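Local coordinates for protein 2-oxoadipate dioxygenase/decarboxylase (Pseudomonas putida, PDB 6W1G) that uses Fe(2+) and dioxygen to decarboxylate and hydroxylate 2-oxoadipate, forming D-2-hydroxyglutarate in D-lysine catabolism, at residues R64-V75 with L121-L132. Numbering follows the deposited sequence.
With NI (nickel (II) ion), chain B.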
# COMPACT_ATOMS: atom_id res chain seq x y z
N ARG A 64 5.90 -12.47 7.17
CA ARG A 64 5.00 -11.92 6.14
C ARG A 64 5.76 -11.32 4.97
O ARG A 64 5.18 -11.06 3.91
CB ARG A 64 4.03 -10.88 6.75
CG ARG A 64 4.61 -9.50 6.82
CD ARG A 64 3.74 -8.49 7.63
NE ARG A 64 3.95 -7.16 7.13
CZ ARG A 64 3.27 -6.08 7.48
NH1 ARG A 64 2.44 -6.10 8.49
NH2 ARG A 64 3.40 -4.97 6.77
N LEU A 65 7.06 -11.06 5.14
CA LEU A 65 7.80 -10.21 4.21
C LEU A 65 7.84 -10.79 2.80
O LEU A 65 7.70 -10.05 1.82
CB LEU A 65 9.22 -10.07 4.74
CG LEU A 65 10.20 -9.35 3.82
CD1 LEU A 65 9.79 -7.93 3.54
CD2 LEU A 65 11.59 -9.44 4.43
N ASP A 66 8.10 -12.09 2.66
CA ASP A 66 8.38 -12.63 1.34
C ASP A 66 7.20 -12.50 0.40
O ASP A 66 7.40 -12.33 -0.80
CB ASP A 66 8.78 -14.09 1.43
CG ASP A 66 9.06 -14.67 0.07
OD1 ASP A 66 9.98 -14.15 -0.60
OD2 ASP A 66 8.35 -15.61 -0.35
N GLN A 67 5.98 -12.56 0.90
CA GLN A 67 4.79 -12.45 0.07
C GLN A 67 4.14 -11.08 0.10
O GLN A 67 3.09 -10.90 -0.51
CB GLN A 67 3.79 -13.56 0.42
CG GLN A 67 4.35 -14.96 0.14
CD GLN A 67 4.56 -15.19 -1.35
OE1 GLN A 67 3.63 -15.06 -2.13
NE2 GLN A 67 5.79 -15.49 -1.74
N GLU A 68 4.71 -10.14 0.81
CA GLU A 68 4.09 -8.85 1.05
C GLU A 68 4.03 -8.01 -0.22
O GLU A 68 5.06 -7.75 -0.86
CB GLU A 68 4.83 -8.11 2.16
CG GLU A 68 4.29 -6.71 2.38
CD GLU A 68 4.61 -6.12 3.74
OE1 GLU A 68 5.26 -6.78 4.59
OE2 GLU A 68 4.21 -4.93 3.93
N ARG A 69 2.83 -7.57 -0.58
CA ARG A 69 2.62 -6.81 -1.79
C ARG A 69 1.49 -5.82 -1.61
O ARG A 69 0.67 -5.92 -0.70
CB ARG A 69 2.19 -7.71 -2.97
CG ARG A 69 3.20 -8.70 -3.45
CD ARG A 69 2.57 -9.75 -4.33
NE ARG A 69 1.85 -10.76 -3.60
CZ ARG A 69 2.35 -11.93 -3.24
NH1 ARG A 69 3.63 -12.25 -3.53
NH2 ARG A 69 1.54 -12.72 -2.53
N HIS A 70 1.44 -4.84 -2.52
CA HIS A 70 0.22 -4.07 -2.73
C HIS A 70 -0.13 -4.07 -4.22
O HIS A 70 0.76 -4.13 -5.06
CB HIS A 70 0.21 -2.62 -2.19
CG HIS A 70 0.92 -1.58 -2.98
ND1 HIS A 70 2.19 -1.13 -2.66
CD2 HIS A 70 0.52 -0.84 -4.04
CE1 HIS A 70 2.54 -0.18 -3.51
NE2 HIS A 70 1.55 0.02 -4.36
N GLY A 71 -1.40 -4.01 -4.53
CA GLY A 71 -1.85 -3.74 -5.88
C GLY A 71 -2.43 -2.36 -5.97
O GLY A 71 -2.76 -1.74 -4.96
N ALA A 72 -2.56 -1.87 -7.20
CA ALA A 72 -3.20 -0.60 -7.47
C ALA A 72 -4.11 -0.78 -8.67
O ALA A 72 -3.70 -1.37 -9.68
CB ALA A 72 -2.15 0.47 -7.80
N ILE A 73 -5.34 -0.29 -8.55
CA ILE A 73 -6.36 -0.36 -9.57
C ILE A 73 -7.12 0.95 -9.61
O ILE A 73 -7.08 1.77 -8.67
CB ILE A 73 -7.37 -1.50 -9.28
CG1 ILE A 73 -8.10 -1.30 -7.94
CG2 ILE A 73 -6.66 -2.81 -9.36
CD1 ILE A 73 -9.26 -2.25 -7.66
N ARG A 74 -7.88 1.12 -10.68
CA ARG A 74 -8.73 2.29 -10.91
C ARG A 74 -10.10 1.81 -11.35
O ARG A 74 -10.18 0.95 -12.22
CB ARG A 74 -8.14 3.14 -12.02
CG ARG A 74 -6.72 3.58 -11.71
CD ARG A 74 -5.98 3.97 -12.99
NE ARG A 74 -4.70 4.60 -12.69
CZ ARG A 74 -3.78 4.87 -13.61
NH1 ARG A 74 -4.01 4.56 -14.88
NH2 ARG A 74 -2.65 5.44 -13.25
N VAL A 75 -11.15 2.37 -10.75
CA VAL A 75 -12.51 2.08 -11.16
C VAL A 75 -13.15 3.37 -11.65
O VAL A 75 -12.64 4.48 -11.44
CB VAL A 75 -13.35 1.42 -10.04
CG1 VAL A 75 -12.80 0.08 -9.72
CG2 VAL A 75 -13.43 2.30 -8.80
N LEU A 121 -2.71 -8.58 9.70
CA LEU A 121 -1.66 -8.13 8.81
C LEU A 121 -0.53 -9.14 8.76
O LEU A 121 0.14 -9.30 7.74
CB LEU A 121 -1.18 -6.76 9.26
CG LEU A 121 -2.20 -5.66 9.08
CD1 LEU A 121 -1.96 -4.44 9.93
CD2 LEU A 121 -2.25 -5.24 7.61
N HIS A 122 -0.28 -9.80 9.88
CA HIS A 122 0.75 -10.82 9.93
C HIS A 122 0.45 -11.96 9.00
O HIS A 122 1.35 -12.49 8.35
CB HIS A 122 0.87 -11.28 11.37
CG HIS A 122 1.89 -12.33 11.59
ND1 HIS A 122 3.23 -12.05 11.69
CD2 HIS A 122 1.76 -13.68 11.66
CE1 HIS A 122 3.89 -13.18 11.89
NE2 HIS A 122 3.04 -14.18 11.83
N VAL A 123 -0.80 -12.40 8.99
CA VAL A 123 -1.21 -13.48 8.08
C VAL A 123 -1.11 -13.01 6.62
O VAL A 123 -0.61 -13.75 5.75
CB VAL A 123 -2.61 -13.99 8.42
CG1 VAL A 123 -3.06 -15.05 7.38
CG2 VAL A 123 -2.62 -14.55 9.82
N SER A 124 -1.55 -11.80 6.33
CA SER A 124 -1.35 -11.20 5.01
C SER A 124 -1.49 -9.70 5.08
O SER A 124 -2.58 -9.20 5.43
CB SER A 124 -2.35 -11.71 3.98
OG SER A 124 -2.14 -11.00 2.75
N PRO A 125 -0.46 -8.95 4.68
CA PRO A 125 -0.56 -7.50 4.68
C PRO A 125 -0.95 -6.94 3.32
O PRO A 125 -0.77 -5.74 3.05
CB PRO A 125 0.86 -7.06 5.02
CG PRO A 125 1.68 -8.08 4.31
CD PRO A 125 0.94 -9.40 4.49
N PHE A 126 -1.53 -7.77 2.46
CA PHE A 126 -1.94 -7.31 1.13
C PHE A 126 -2.85 -6.11 1.22
O PHE A 126 -3.81 -6.11 2.00
CB PHE A 126 -2.63 -8.46 0.40
CG PHE A 126 -2.96 -8.18 -1.01
CD1 PHE A 126 -1.97 -7.89 -1.93
CD2 PHE A 126 -4.28 -8.25 -1.45
CE1 PHE A 126 -2.29 -7.67 -3.27
CE2 PHE A 126 -4.59 -8.06 -2.77
CZ PHE A 126 -3.59 -7.76 -3.69
N ARG A 127 -2.60 -5.14 0.36
CA ARG A 127 -3.46 -3.95 0.25
C ARG A 127 -3.74 -3.70 -1.22
O ARG A 127 -2.92 -4.05 -2.06
CB ARG A 127 -2.87 -2.61 0.75
CG ARG A 127 -2.03 -2.63 1.96
CD ARG A 127 -0.57 -2.60 1.58
NE ARG A 127 0.20 -2.62 2.76
CZ ARG A 127 1.38 -3.24 2.89
NH1 ARG A 127 2.02 -3.26 4.02
NH2 ARG A 127 1.94 -3.86 1.85
N VAL A 128 -4.89 -3.09 -1.50
CA VAL A 128 -5.21 -2.66 -2.85
C VAL A 128 -5.55 -1.18 -2.82
O VAL A 128 -6.61 -0.79 -2.29
CB VAL A 128 -6.28 -3.47 -3.55
CG1 VAL A 128 -6.52 -2.88 -4.96
CG2 VAL A 128 -5.87 -4.92 -3.64
N PHE A 129 -4.65 -0.36 -3.36
CA PHE A 129 -4.87 1.07 -3.53
C PHE A 129 -5.85 1.25 -4.68
O PHE A 129 -5.58 0.77 -5.79
CB PHE A 129 -3.55 1.75 -3.85
CG PHE A 129 -3.59 3.25 -3.83
CD1 PHE A 129 -3.85 3.98 -4.97
CD2 PHE A 129 -3.40 3.93 -2.65
CE1 PHE A 129 -3.88 5.36 -4.92
CE2 PHE A 129 -3.43 5.32 -2.61
CZ PHE A 129 -3.67 6.02 -3.73
N THR A 130 -7.01 1.83 -4.40
CA THR A 130 -8.14 1.85 -5.31
C THR A 130 -8.53 3.30 -5.59
O THR A 130 -8.95 4.03 -4.68
CB THR A 130 -9.30 1.09 -4.71
OG1 THR A 130 -8.89 -0.24 -4.43
CG2 THR A 130 -10.50 1.04 -5.65
N SER A 131 -8.42 3.70 -6.86
CA SER A 131 -8.78 5.05 -7.27
C SER A 131 -10.11 5.05 -7.98
O SER A 131 -10.41 4.13 -8.75
CB SER A 131 -7.71 5.61 -8.20
OG SER A 131 -6.43 5.65 -7.60
N LEU A 132 -10.88 6.10 -7.73
CA LEU A 132 -12.10 6.35 -8.46
C LEU A 132 -11.90 7.57 -9.35
O LEU A 132 -11.55 8.65 -8.88
CB LEU A 132 -13.23 6.60 -7.46
CG LEU A 132 -14.52 7.07 -8.09
CD1 LEU A 132 -15.15 6.09 -9.07
CD2 LEU A 132 -15.54 7.42 -6.99
NI NI B . 1.71 1.69 -5.62
O HOH W 1 -4.71 6.05 -9.65
O HOH W 2 -0.28 2.47 -5.39
O HOH W 3 1.94 2.89 -3.98
O HOH W 4 1.95 3.84 -6.37
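Arg127 bends sharply at its second torsion (chi2 100°), while Glu68, its CG trans to the backbone N (chi1 175°), stays extended; the two ends meet in a salt bridge at the N-terminal end of the paired parallel strands 69-75 and 127-132, in the mixed sheet of this glyoxalase-clan fold. Arg127 NH1 donates to Glu68 OE2 at 2.8 Å, nearly straight (163°) and in the guanidinium plane, on the anti side of the carboxylate and tilted out of its plane. Arg64 grips the same carboxylate side-on, NE to OE1 and NH2 to OE2, and its NH2 approaches OE2 from the same face as Arg127 NH1. Glu397 pairs with both arginines, which would offset the charge of the two close guanidiniums. Pro125 CB covers one face of the Arg64 guanidinium, 3.6 Å from Arg64 CZ, and Pro125 CG packs on Glu68 CG at 3.5 Å.

Five backbone hydrogen bonds, from Gly71 N to Arg127 O through Val75 N to Ser131 O, establish the parallel register. One face carries His70, Ala72 and Arg74. Arg74, a 2-oxoadipate-binding residue, also pairs with Asp215. On the other, the Ile73 and Val128 side chains cross at about a right angle against helix 78-90, CG1 of Ile73 3.7 Å from CG1 of Val128. From strand 69-75 itself, His70 ND1 hydrogen-bonds to Glu296, which would fix the ring's rotation; with His226, Glu294 and three waters, His70 NE2 binds nickel at 2.1 Å.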